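Local coordinates for type IV secretion system protein VirB11 (PDB 2GZA) that hydrolyses ATP as the hexameric VirB11 ATPase of the Brucella suis type IV secretion system, at residues E48-R53 against H219-H224; E40-R45 against D202-T207; G287-T292 against I340-Y345; L291-L296 against L320-V325. One frame throughout, in Å; residues are numbered along the deposited sequence.

How the contacts relate
The four contacts form two pairs. Contacts 1 and 2, with centres about 3 Å apart, join the antiparallel sheet near the N-terminus to a three-stranded parallel sheet of the ATPase domain. Strands 48-52 and 40-43 are neighbours in the first sheet, 222-226 and 205-209 in the second, and N221 of contact 1 also binds N44 and R204 of contact 2. Contacts 3 and 4, centres about 9 Å apart, both use helix 289-300, contact 3 setting it on strand 339-345 and contact 4 on the neighbouring strand 324-331 and the turn before it. Contacts 1 and 3 lie about 34 Å apart, centre to centre. The side chain of T292 in contact 4 is about 7 Å from G182, predicted to bind ATP.

Contact 1. Residues E48-R53 against H219-H224; sequences EVFCER and HPNHVH
The F50 ring lies against N221. The CB of N221 sits over one face, 3.6 Å from the ring centroid and offset toward the rim, while OE2 of E48 lies in the ring plane at the edge. This is a seam between two sheets: F50 comes from strand 48-52 of the N-terminal antiparallel sheet, and N221 from the loop that leads into strand 222-226 of the P-loop ATPase domain. The N221 amide follows its CB over the ring and stacks on it with the planes 17° apart, ND2 coming within 3.4 Å of F50 CD2. This fit depends on the first torsion of N221 (chi1 -170°), which sets CG anti to the backbone N and lays the amide along the ring, the two side chains running past each other in opposite senses. The amide oxygen is held as well: OD1 accepts from both N44 and R204. P220 completes the contact at the outer end of the ring, where its CB packs 3.9 Å from F50 CZ. E48 OE2 accepts a 2.7 Å bond from a water, which also lies by the P220 carbonyl, though too close for that second bond to be trusted. The turn before strand 222-226 is closed from within: H222 ND1 donates to H219 O at 2.6 Å, with the acceptor near the plane of the H222 ring.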
loop_
_atom_site.group_PDB
_atom_site.type_symbol
_atom_site.label_atom_id
_atom_site.label_comp_id
_atom_site.label_asym_id
_atom_site.label_seq_id
_atom_site.Cartn_x
_atom_site.Cartn_y
_atom_site.Cartn_z
ATOM N N GLU C 48 20.931 12.731 48.280
ATOM C CA GLU C 48 19.606 12.270 48.677
ATOM C C GLU C 48 19.169 10.970 48.026
ATOM O O GLU C 48 19.699 10.566 46.992
ATOM C CB GLU C 48 18.542 13.368 48.493
ATOM C CG GLU C 48 18.742 14.311 47.317
ATOM C CD GLU C 48 17.428 14.866 46.796
ATOM O OE1 GLU C 48 17.052 15.992 47.180
ATOM O OE2 GLU C 48 16.762 14.170 46.006
ATOM N N VAL C 49 18.225 10.300 48.679
ATOM C CA VAL C 49 17.548 9.153 48.099
ATOM C C VAL C 49 16.043 9.299 48.284
ATOM O O VAL C 49 15.580 9.887 49.263
ATOM C CB VAL C 49 18.056 7.781 48.656
ATOM C CG1 VAL C 49 19.520 7.840 49.027
ATOM C CG2 VAL C 49 17.231 7.309 49.834
ATOM N N PHE C 50 15.290 8.792 47.319
ATOM C CA PHE C 50 13.852 8.670 47.450
ATOM C C PHE C 50 13.475 7.204 47.317
ATOM O O PHE C 50 13.896 6.537 46.371
ATOM C CB PHE C 50 13.127 9.519 46.402
ATOM C CG PHE C 50 12.949 10.949 46.798
ATOM C CD1 PHE C 50 13.925 11.896 46.509
ATOM C CD2 PHE C 50 11.807 11.358 47.465
ATOM C CE1 PHE C 50 13.757 13.221 46.874
ATOM C CE2 PHE C 50 11.637 12.686 47.835
ATOM C CZ PHE C 50 12.615 13.618 47.534
ATOM N N CYS C 51 12.708 6.697 48.274
ATOM C CA CYS C 51 12.265 5.308 48.212
ATOM C C CYS C 51 10.750 5.154 48.274
ATOM O O CYS C 51 10.059 5.921 48.940
ATOM C CB CYS C 51 12.971 4.443 49.264
ATOM S SG CYS C 51 12.524 4.795 50.961
ATOM N N GLU C 52 10.248 4.171 47.536
ATOM C CA GLU C 52 8.827 3.871 47.489
ATOM C C GLU C 52 8.490 2.831 48.551
ATOM O O GLU C 52 8.937 1.681 48.469
ATOM C CB GLU C 52 8.435 3.368 46.096
ATOM C CG GLU C 52 7.040 2.759 46.019
ATOM C CD GLU C 52 6.569 2.528 44.595
ATOM O OE1 GLU C 52 6.597 3.484 43.792
ATOM O OE2 GLU C 52 6.151 1.391 44.284
ATOM N N ARG C 53 7.733 3.257 49.561
ATOM C CA ARG C 53 7.286 2.380 50.641
ATOM C C ARG C 53 5.998 1.700 50.253
ATOM O O ARG C 53 6.071 0.695 49.735
ATOM C CB ARG C 53 7.184 3.094 51.994
ATOM C CG ARG C 53 6.661 2.212 53.163
ATOM C CD ARG C 53 7.763 1.476 53.898
ATOM N NE ARG C 53 8.831 2.403 54.255
ATOM C CZ ARG C 53 9.963 2.067 54.862
ATOM N NH1 ARG C 53 10.204 0.810 55.224
ATOM N NH2 ARG C 53 10.857 3.008 55.112
ATOM N N HIS C 219 8.535 20.422 44.033
ATOM C CA HIS C 219 8.481 18.976 43.850
ATOM C C HIS C 219 9.858 18.349 44.065
ATOM O O HIS C 219 10.574 18.103 43.100
ATOM C CB HIS C 219 7.965 18.636 42.455
ATOM C CG HIS C 219 6.548 19.038 42.209
ATOM N ND1 HIS C 219 5.482 18.199 42.470
ATOM C CD2 HIS C 219 6.019 20.177 41.697
ATOM C CE1 HIS C 219 4.360 18.811 42.143
ATOM N NE2 HIS C 219 4.656 20.013 41.675
ATOM N N PRO C 220 10.230 18.067 45.332
ATOM C CA PRO C 220 11.586 17.593 45.655
ATOM C C PRO C 220 11.998 16.327 44.899
ATOM O O PRO C 220 13.157 16.179 44.531
ATOM C CB PRO C 220 11.519 17.308 47.165
ATOM C CG PRO C 220 10.059 17.226 47.492
ATOM C CD PRO C 220 9.386 18.162 46.533
ATOM N N ASN C 221 11.047 15.433 44.673
ATOM C CA ASN C 221 11.311 14.180 43.980
ATOM C C ASN C 221 11.116 14.348 42.472
ATOM O O ASN C 221 10.043 14.062 41.941
ATOM C CB ASN C 221 10.411 13.071 44.548
ATOM C CG ASN C 221 10.776 11.674 44.050
ATOM O OD1 ASN C 221 11.649 11.501 43.203
ATOM N ND2 ASN C 221 10.090 10.669 44.577
ATOM N N HIS C 222 12.153 14.824 41.788
ATOM C CA HIS C 222 12.082 15.007 40.339
ATOM C C HIS C 222 13.410 14.752 39.644
ATOM O O HIS C 222 14.468 14.760 40.282
ATOM C CB HIS C 222 11.521 16.392 39.965
ATOM C CG HIS C 222 12.466 17.526 40.212
ATOM N ND1 HIS C 222 12.475 18.246 41.383
ATOM C CD2 HIS C 222 13.440 18.062 39.438
ATOM C CE1 HIS C 222 13.408 19.177 41.322
ATOM N NE2 HIS C 222 14.009 19.084 40.151
ATOM N N VAL C 223 13.335 14.519 38.336
ATOM C CA VAL C 223 14.516 14.378 37.487
ATOM C C VAL C 223 14.292 15.184 36.211
ATOM O O VAL C 223 13.266 15.012 35.547
ATOM C CB VAL C 223 14.810 12.883 37.144
ATOM C CG1 VAL C 223 15.965 12.767 36.168
ATOM C CG2 VAL C 223 15.117 12.084 38.409
ATOM N N HIS C 224 15.230 16.071 35.885
ATOM C CA HIS C 224 15.189 16.791 34.610
ATOM C C HIS C 224 16.029 16.052 33.586
ATOM O O HIS C 224 17.239 15.909 33.763
ATOM C CB HIS C 224 15.711 18.222 34.745
ATOM C CG HIS C 224 14.949 19.065 35.713
ATOM N ND1 HIS C 224 13.615 19.364 35.551
ATOM C CD2 HIS C 224 15.344 19.701 36.840
ATOM C CE1 HIS C 224 13.219 20.133 36.547
ATOM N NE2 HIS C 224 14.250 20.355 37.339
HETATM O O HOH W 1 15.232 15.071 44.034
#

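Contact 2. Residues E40-R45 against D202-T207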
loop_
_atom_site.group_PDB
_atom_site.type_symbol
_atom_site.label_atom_id
_atom_site.label_comp_id
_atom_site.label_asym_id
_atom_site.label_seq_id
_atom_site.Cartn_x
_atom_site.Cartn_y
_atom_site.Cartn_z
ATOM N N GLU C 40 11.106 0.480 45.522
ATOM C CA GLU C 40 11.943 1.258 44.627
ATOM C C GLU C 40 12.940 2.109 45.407
ATOM O O GLU C 40 12.617 2.643 46.468
ATOM C CB GLU C 40 11.091 2.126 43.695
ATOM C CG GLU C 40 11.039 1.627 42.252
ATOM C CD GLU C 40 10.172 0.398 42.066
ATOM O OE1 GLU C 40 9.525 -0.048 43.034
ATOM O OE2 GLU C 40 10.129 -0.130 40.941
ATOM N N VAL C 41 14.152 2.218 44.880
ATOM C CA VAL C 41 15.182 3.081 45.460
ATOM C C VAL C 41 15.702 4.030 44.387
ATOM O O VAL C 41 16.262 3.597 43.384
ATOM C CB VAL C 41 16.380 2.280 46.047
ATOM C CG1 VAL C 41 17.322 3.204 46.812
ATOM C CG2 VAL C 41 15.916 1.162 46.961
ATOM N N CYS C 42 15.524 5.326 44.617
ATOM C CA CYS C 42 15.927 6.348 43.657
ATOM C C CYS C 42 16.969 7.312 44.177
ATOM O O CYS C 42 16.937 7.713 45.338
ATOM C CB CYS C 42 14.719 7.140 43.204
ATOM S SG CYS C 42 13.723 6.182 42.114
ATOM N N VAL C 43 17.904 7.675 43.308
ATOM C CA VAL C 43 18.772 8.814 43.554
ATOM C C VAL C 43 18.619 9.788 42.387
ATOM O O VAL C 43 18.911 9.452 41.235
ATOM C CB VAL C 43 20.259 8.412 43.778
ATOM C CG1 VAL C 43 21.140 9.662 43.981
ATOM C CG2 VAL C 43 20.399 7.482 44.975
ATOM N N ASN C 44 18.133 10.987 42.696
ATOM C CA ASN C 44 17.903 12.034 41.682
ATOM C C ASN C 44 19.087 12.973 41.555
ATOM O O ASN C 44 19.339 13.522 40.486
ATOM C CB ASN C 44 16.661 12.864 42.013
ATOM C CG ASN C 44 15.423 12.020 42.177
ATOM O OD1 ASN C 44 15.323 10.937 41.605
ATOM N ND2 ASN C 44 14.470 12.507 42.966
ATOM N N ARG C 45 19.793 13.162 42.663
ATOM C CA ARG C 45 20.907 14.093 42.736
ATOM C C ARG C 45 21.782 13.736 43.924
ATOM O O ARG C 45 21.327 13.043 44.831
ATOM C CB ARG C 45 20.404 15.546 42.827
ATOM C CG ARG C 45 19.522 15.880 44.029
ATOM C CD ARG C 45 18.176 16.437 43.583
ATOM N NE ARG C 45 18.295 17.192 42.335
ATOM C CZ ARG C 45 17.357 17.290 41.398
ATOM N NH1 ARG C 45 16.190 16.681 41.530
ATOM N NH2 ARG C 45 17.598 18.003 40.311
ATOM N N ASP C 202 4.090 15.584 46.495
ATOM C CA ASP C 202 4.699 14.319 46.913
ATOM C C ASP C 202 4.806 13.290 45.786
ATOM O O ASP C 202 5.227 12.147 46.007
ATOM C CB ASP C 202 3.941 13.725 48.109
ATOM C CG ASP C 202 2.508 13.337 47.773
ATOM O OD1 ASP C 202 1.954 13.840 46.770
ATOM O OD2 ASP C 202 1.931 12.521 48.525
ATOM N N GLN C 203 4.417 13.699 44.582
ATOM C CA GLN C 203 4.475 12.825 43.417
ATOM C C GLN C 203 5.809 12.952 42.698
ATOM O O GLN C 203 6.405 14.028 42.658
ATOM C CB GLN C 203 3.322 13.122 42.465
ATOM C CG GLN C 203 1.962 12.660 42.979
ATOM C CD GLN C 203 0.844 12.824 41.960
ATOM O OE1 GLN C 203 1.081 13.137 40.797
ATOM N NE2 GLN C 203 -0.382 12.615 42.401
ATOM N N ARG C 204 6.284 11.848 42.141
ATOM C CA ARG C 204 7.558 11.839 41.447
ATOM C C ARG C 204 7.382 12.318 40.003
ATOM O O ARG C 204 6.580 11.753 39.263
ATOM C CB ARG C 204 8.180 10.441 41.500
ATOM C CG ARG C 204 9.489 10.323 40.743
ATOM C CD ARG C 204 10.220 9.057 41.092
ATOM N NE ARG C 204 11.658 9.225 40.901
ATOM C CZ ARG C 204 12.384 8.549 40.023
ATOM N NH1 ARG C 204 11.823 7.629 39.250
ATOM N NH2 ARG C 204 13.678 8.777 39.933
ATOM N N LEU C 205 8.137 13.347 39.613
ATOM C CA LEU C 205 8.014 13.938 38.273
ATOM C C LEU C 205 9.303 13.852 37.475
ATOM O O LEU C 205 10.398 13.998 38.011
ATOM C CB LEU C 205 7.546 15.399 38.338
ATOM C CG LEU C 205 6.332 15.752 39.200
ATOM C CD1 LEU C 205 6.009 17.235 39.092
ATOM C CD2 LEU C 205 5.130 14.928 38.821
ATOM N N ILE C 206 9.156 13.608 36.183
ATOM C CA ILE C 206 10.280 13.609 35.268
ATOM C C ILE C 206 9.963 14.527 34.082
ATOM O O ILE C 206 8.964 14.333 33.399
ATOM C CB ILE C 206 10.636 12.170 34.813
ATOM C CG1 ILE C 206 10.951 11.291 36.042
ATOM C CG2 ILE C 206 11.797 12.197 33.821
ATOM C CD1 ILE C 206 11.433 9.882 35.745
ATOM N N THR C 207 10.801 15.541 33.874
ATOM C CA THR C 207 10.635 16.461 32.759
ATOM C C THR C 207 11.556 16.052 31.635
ATOM O O THR C 207 12.663 15.587 31.886
ATOM C CB THR C 207 10.924 17.936 33.138
ATOM O OG1 THR C 207 12.262 18.062 33.631
ATOM C CG2 THR C 207 9.946 18.421 34.181
#
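R204 NH2 donates to N44 OD1 at 3.2 Å, the N-H...O angle being 171°, and makes a further, weak bond to T118. The pair spans the interface between the N-terminal antiparallel sheet, where N44 follows strand 40-43, and the parallel sheet of the P-loop ATPase domain, where R204 precedes strand 205-209. The acceptor lies essentially in the guanidinium plane, whereas seen from N44 the donor is tilted 19° from the carbonyl plane. R204 spans the gap because its chain is nearly straight: CG is anti to the backbone N (chi1 177°) and the extension holds as far as NE. With R204 NE and N44 ND2 both donating to N221 OD1, the N44 amide is pinned at both of its ends and rotation of the guanidinium is limited. W57 of strand 57-61, two strands over from 40-43 in the same sheet, packs against both R204 and C42; the contact is buried, and the arginine's partners named here are neutral oxygens. C42 approaches from a different direction, over a guanidinium face: its SG stands above the centre of the group, 3.4 Å from R204 CZ.

Contact 3. Residues G287-T292 against I340-Y345; sequences GSCELT and ISEVWY
C289 and E342 meet side by side: C289 SG lies along the extended glutamate, 3.5 Å from E342 CD. E342 reaches this position with CG anti to the backbone N (chi1 -175°) and a straight chain beyond it, which lays the carboxylate against both CB and SG of the cysteine, OE2 standing 3.5 Å from C289 CB. W344, two residues on and on the same side of the strand, touches C289 through its own CB, with 4.0 Å between the two CB atoms; its indole goes on to meet the ring of F293, in the same helix as C289, edge-to-face. The contact thus sets the first turn of helix 289-300 on strand 339-345, the outermost strand within this chain of a mixed sheet in the P-loop ATPase core. S288 is the N-cap of that helix, its OG accepting from L291 N at 3.2 Å. The S288 carbonyl oxygen in turn accepts from T292 OG1 at 2.8 Å. Lying near the start of the helix, the E342 carboxylate may be stabilised by the amide dipoles there. G287 and I340 make backbone hydrogen bonds to a second subunit, so the hexamer interface runs past both segments.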
loop_
_atom_site.group_PDB
_atom_site.type_symbol
_atom_site.label_atom_id
_atom_site.label_comp_id
_atom_site.label_asym_id
_atom_site.label_seq_id
_atom_site.Cartn_x
_atom_site.Cartn_y
_atom_site.Cartn_z
ATOM N N GLY C 287 -3.073 25.885 15.808
ATOM C CA GLY C 287 -3.944 27.044 15.660
ATOM C C GLY C 287 -5.326 26.878 16.257
ATOM O O GLY C 287 -6.132 27.801 16.193
ATOM N N SER C 288 -5.603 25.700 16.815
ATOM C CA SER C 288 -6.863 25.425 17.502
ATOM C C SER C 288 -6.789 24.042 18.132
ATOM O O SER C 288 -5.799 23.337 17.967
ATOM C CB SER C 288 -8.055 25.526 16.546
ATOM O OG SER C 288 -7.991 24.519 15.558
ATOM N N CYS C 289 -7.836 23.665 18.854
ATOM C CA CYS C 289 -7.908 22.351 19.451
ATOM C C CYS C 289 -7.944 21.289 18.374
ATOM O O CYS C 289 -7.233 20.287 18.476
ATOM C CB CYS C 289 -9.107 22.259 20.378
ATOM S SG CYS C 289 -8.896 23.327 21.810
ATOM N N GLU C 290 -8.718 21.532 17.318
ATOM C CA GLU C 290 -8.875 20.521 16.281
ATOM C C GLU C 290 -7.601 20.378 15.475
ATOM O O GLU C 290 -7.242 19.288 15.045
ATOM C CB GLU C 290 -10.098 20.767 15.398
ATOM C CG GLU C 290 -9.962 21.779 14.273
ATOM C CD GLU C 290 -11.169 21.764 13.338
ATOM O OE1 GLU C 290 -11.676 22.849 12.985
ATOM O OE2 GLU C 290 -11.627 20.665 12.959
ATOM N N LEU C 291 -6.903 21.490 15.318
ATOM C CA LEU C 291 -5.620 21.511 14.647
ATOM C C LEU C 291 -4.509 20.861 15.478
ATOM O O LEU C 291 -3.500 20.434 14.921
ATOM C CB LEU C 291 -5.250 22.943 14.244
ATOM C CG LEU C 291 -5.947 23.564 13.015
ATOM C CD1 LEU C 291 -5.704 25.068 12.926
ATOM C CD2 LEU C 291 -5.537 22.899 11.716
ATOM N N THR C 292 -4.694 20.789 16.797
ATOM C CA THR C 292 -3.787 20.038 17.664
ATOM C C THR C 292 -3.799 18.553 17.286
ATOM O O THR C 292 -2.760 18.004 16.939
ATOM C CB THR C 292 -4.128 20.207 19.150
ATOM O OG1 THR C 292 -4.240 21.597 19.453
ATOM C CG2 THR C 292 -3.059 19.586 20.013
ATOM N N ILE C 340 -7.559 32.070 26.848
ATOM C CA ILE C 340 -7.864 30.744 26.341
ATOM C C ILE C 340 -9.070 30.817 25.416
ATOM O O ILE C 340 -10.094 31.393 25.765
ATOM C CB ILE C 340 -8.109 29.748 27.487
ATOM C CG1 ILE C 340 -6.883 29.695 28.402
ATOM C CG2 ILE C 340 -8.460 28.362 26.935
ATOM C CD1 ILE C 340 -7.069 28.858 29.646
ATOM N N SER C 341 -8.921 30.233 24.232
ATOM C CA SER C 341 -9.954 30.234 23.199
ATOM C C SER C 341 -10.961 29.115 23.405
ATOM O O SER C 341 -12.166 29.331 23.300
ATOM C CB SER C 341 -9.313 30.059 21.820
ATOM O OG SER C 341 -8.381 31.083 21.540
ATOM N N GLU C 342 -10.451 27.921 23.688
ATOM C CA GLU C 342 -11.254 26.714 23.743
ATOM C C GLU C 342 -10.611 25.731 24.706
ATOM O O GLU C 342 -9.390 25.672 24.816
ATOM C CB GLU C 342 -11.343 26.092 22.342
ATOM C CG GLU C 342 -12.258 24.862 22.219
ATOM C CD GLU C 342 -12.166 24.167 20.855
ATOM O OE1 GLU C 342 -12.721 23.047 20.731
ATOM O OE2 GLU C 342 -11.547 24.723 19.912
ATOM N N VAL C 343 -11.444 24.980 25.410
ATOM C CA VAL C 343 -11.000 23.824 26.169
ATOM C C VAL C 343 -11.753 22.635 25.602
ATOM O O VAL C 343 -12.983 22.608 25.605
ATOM C CB VAL C 343 -11.281 23.964 27.673
ATOM C CG1 VAL C 343 -10.952 22.673 28.394
ATOM C CG2 VAL C 343 -10.491 25.121 28.256
ATOM N N TRP C 344 -11.012 21.669 25.092
ATOM C CA TRP C 344 -11.607 20.491 24.515
ATOM C C TRP C 344 -11.567 19.359 25.540
ATOM O O TRP C 344 -10.521 19.063 26.115
ATOM C CB TRP C 344 -10.878 20.134 23.213
ATOM C CG TRP C 344 -11.419 18.932 22.525
ATOM C CD1 TRP C 344 -12.332 18.913 21.516
ATOM C CD2 TRP C 344 -11.084 17.566 22.795
ATOM N NE1 TRP C 344 -12.590 17.618 21.140
ATOM C CE2 TRP C 344 -11.840 16.770 21.909
ATOM C CE3 TRP C 344 -10.224 16.936 23.704
ATOM C CZ2 TRP C 344 -11.766 15.377 21.904
ATOM C CZ3 TRP C 344 -10.148 15.544 23.699
ATOM C CH2 TRP C 344 -10.918 14.780 22.803
ATOM N N TYR C 345 -12.722 18.747 25.770
ATOM C CA TYR C 345 -12.851 17.603 26.658
ATOM C C TYR C 345 -14.054 16.787 26.210
ATOM O O TYR C 345 -15.175 17.284 26.220
ATOM C CB TYR C 345 -12.997 18.075 28.107
ATOM C CG TYR C 345 -13.172 16.981 29.133
ATOM C CD1 TYR C 345 -12.224 15.973 29.282
ATOM C CD2 TYR C 345 -14.279 16.970 29.977
ATOM C CE1 TYR C 345 -12.385 14.974 30.241
ATOM C CE2 TYR C 345 -14.449 15.974 30.935
ATOM C CZ TYR C 345 -13.500 14.983 31.060
ATOM O OH TYR C 345 -13.670 14.003 32.009
#

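Contact 4. Residues L291-L296 against L320-V325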
loop_
_atom_site.group_PDB
_atom_site.type_symbol
_atom_site.label_atom_id
_atom_site.label_comp_id
_atom_site.label_asym_id
_atom_site.label_seq_id
_atom_site.Cartn_x
_atom_site.Cartn_y
_atom_site.Cartn_z
ATOM N N LEU C 291 -6.903 21.490 15.318
ATOM C CA LEU C 291 -5.620 21.511 14.647
ATOM C C LEU C 291 -4.509 20.861 15.478
ATOM O O LEU C 291 -3.500 20.434 14.921
ATOM C CB LEU C 291 -5.250 22.943 14.244
ATOM C CG LEU C 291 -5.947 23.564 13.015
ATOM C CD1 LEU C 291 -5.704 25.068 12.926
ATOM C CD2 LEU C 291 -5.537 22.899 11.716
ATOM N N THR C 292 -4.694 20.789 16.797
ATOM C CA THR C 292 -3.787 20.038 17.664
ATOM C C THR C 292 -3.799 18.553 17.286
ATOM O O THR C 292 -2.760 18.004 16.939
ATOM C CB THR C 292 -4.128 20.207 19.150
ATOM O OG1 THR C 292 -4.240 21.597 19.453
ATOM C CG2 THR C 292 -3.059 19.586 20.013
ATOM N N PHE C 293 -4.968 17.922 17.331
ATOM C CA PHE C 293 -5.088 16.512 16.972
ATOM C C PHE C 293 -4.614 16.293 15.544
ATOM O O PHE C 293 -3.978 15.286 15.232
ATOM C CB PHE C 293 -6.525 16.009 17.149
ATOM C CG PHE C 293 -6.913 15.803 18.582
ATOM C CD1 PHE C 293 -6.449 14.704 19.287
ATOM C CD2 PHE C 293 -7.739 16.713 19.225
ATOM C CE1 PHE C 293 -6.805 14.507 20.619
ATOM C CE2 PHE C 293 -8.098 16.531 20.548
ATOM C CZ PHE C 293 -7.628 15.423 21.252
ATOM N N GLU C 294 -4.920 17.264 14.691
ATOM C CA GLU C 294 -4.499 17.262 13.296
ATOM C C GLU C 294 -2.975 17.222 13.175
ATOM O O GLU C 294 -2.428 16.408 12.431
ATOM C CB GLU C 294 -5.051 18.509 12.601
ATOM C CG GLU C 294 -5.479 18.308 11.169
ATOM C CD GLU C 294 -6.749 17.487 11.025
ATOM O OE1 GLU C 294 -6.710 16.465 10.307
ATOM O OE2 GLU C 294 -7.785 17.863 11.613
ATOM N N ARG C 295 -2.300 18.092 13.920
ATOM C CA ARG C 295 -0.838 18.151 13.920
ATOM C C ARG C 295 -0.164 16.993 14.654
ATOM O O ARG C 295 0.915 16.572 14.261
ATOM C CB ARG C 295 -0.347 19.481 14.477
ATOM C CG ARG C 295 -0.533 20.642 13.516
ATOM C CD ARG C 295 0.466 21.745 13.758
ATOM N NE ARG C 295 1.799 21.386 13.287
ATOM C CZ ARG C 295 2.883 21.333 14.049
ATOM N NH1 ARG C 295 2.826 21.630 15.340
ATOM N NH2 ARG C 295 4.040 20.998 13.508
ATOM N N LEU C 296 -0.793 16.491 15.717
ATOM C CA LEU C 296 -0.267 15.336 16.455
ATOM C C LEU C 296 -0.243 14.091 15.584
ATOM O O LEU C 296 0.694 13.293 15.653
ATOM C CB LEU C 296 -1.069 15.070 17.732
ATOM C CG LEU C 296 -0.980 16.129 18.835
ATOM C CD1 LEU C 296 -1.880 15.776 19.998
ATOM C CD2 LEU C 296 0.453 16.342 19.298
ATOM N N LEU C 320 -8.084 8.257 22.611
ATOM C CA LEU C 320 -8.039 7.347 23.748
ATOM C C LEU C 320 -7.055 7.809 24.808
ATOM O O LEU C 320 -7.214 7.501 25.988
ATOM C CB LEU C 320 -7.676 5.946 23.274
ATOM C CG LEU C 320 -8.782 5.186 22.541
ATOM C CD1 LEU C 320 -8.221 3.936 21.926
ATOM C CD2 LEU C 320 -9.944 4.847 23.466
ATOM N N VAL C 321 -6.059 8.566 24.375
ATOM C CA VAL C 321 -4.913 8.919 25.193
ATOM C C VAL C 321 -4.980 10.367 25.688
ATOM O O VAL C 321 -4.584 10.658 26.814
ATOM C CB VAL C 321 -3.620 8.650 24.392
ATOM C CG1 VAL C 321 -2.496 9.588 24.790
ATOM C CG2 VAL C 321 -3.219 7.204 24.543
ATOM N N VAL C 322 -5.488 11.268 24.855
ATOM C CA VAL C 322 -5.502 12.698 25.177
ATOM C C VAL C 322 -6.858 13.106 25.718
ATOM O O VAL C 322 -7.854 13.054 25.001
ATOM C CB VAL C 322 -5.132 13.596 23.945
ATOM C CG1 VAL C 322 -5.260 15.071 24.293
ATOM C CG2 VAL C 322 -3.720 13.300 23.456
ATOM N N ASP C 323 -6.887 13.522 26.977
ATOM C CA ASP C 323 -8.137 13.843 27.656
ATOM C C ASP C 323 -8.558 15.286 27.417
ATOM O O ASP C 323 -9.718 15.554 27.096
ATOM C CB ASP C 323 -8.024 13.571 29.154
ATOM C CG ASP C 323 -7.856 12.103 29.463
ATOM O OD1 ASP C 323 -8.683 11.306 28.975
ATOM O OD2 ASP C 323 -6.896 11.752 30.192
ATOM N N VAL C 324 -7.619 16.214 27.580
ATOM C CA VAL C 324 -7.922 17.633 27.493
ATOM C C VAL C 324 -6.933 18.336 26.570
ATOM O O VAL C 324 -5.741 18.056 26.596
ATOM C CB VAL C 324 -7.910 18.304 28.896
ATOM C CG1 VAL C 324 -8.217 19.792 28.798
ATOM C CG2 VAL C 324 -8.897 17.624 29.838
ATOM N N VAL C 325 -7.443 19.236 25.736
ATOM C CA VAL C 325 -6.603 20.147 24.965
ATOM C C VAL C 325 -6.997 21.580 25.317
ATOM O O VAL C 325 -8.146 21.981 25.109
ATOM C CB VAL C 325 -6.736 19.944 23.420
ATOM C CG1 VAL C 325 -5.856 20.942 22.657
ATOM C CG2 VAL C 325 -6.390 18.522 23.012
#
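Helix 289-300 packs here on the connection between helix 311-321 and strand 324-331, and the F293 ring fills the join. V322, the first residue to leave the helical conformation, sends its CB to within 3.8 Å of F293 CE1. At the other meta carbon, V325 CG2 comes 3.6 Å from F293 CE2. Both valines meet the ring obliquely, and F293 runs past each of them in the opposite sense. With CG anti to its own carbonyl carbon (chi1 -75°), the phenylalanine leans across from the flank of the helix to reach them. The two methyls of V325 divide the work: while CG2 touches the ring, CG1 meets T292 tip to tip, 3.6 Å from its OG1, an oxygen already bonded to the N-cap residue S288. All four touching residues are buried in the P-loop ATPase core, where strand 324-331 runs parallel to strand 178-182; V179 and A181 of that strand extend the same apolar layer. Around F293, W344 makes an edge-to-face contact and the Y319 ring meets it at about 50°. The helix also faces a neighbour in the hexamer: R295 NE bonds N271 OD1 of a second subunit.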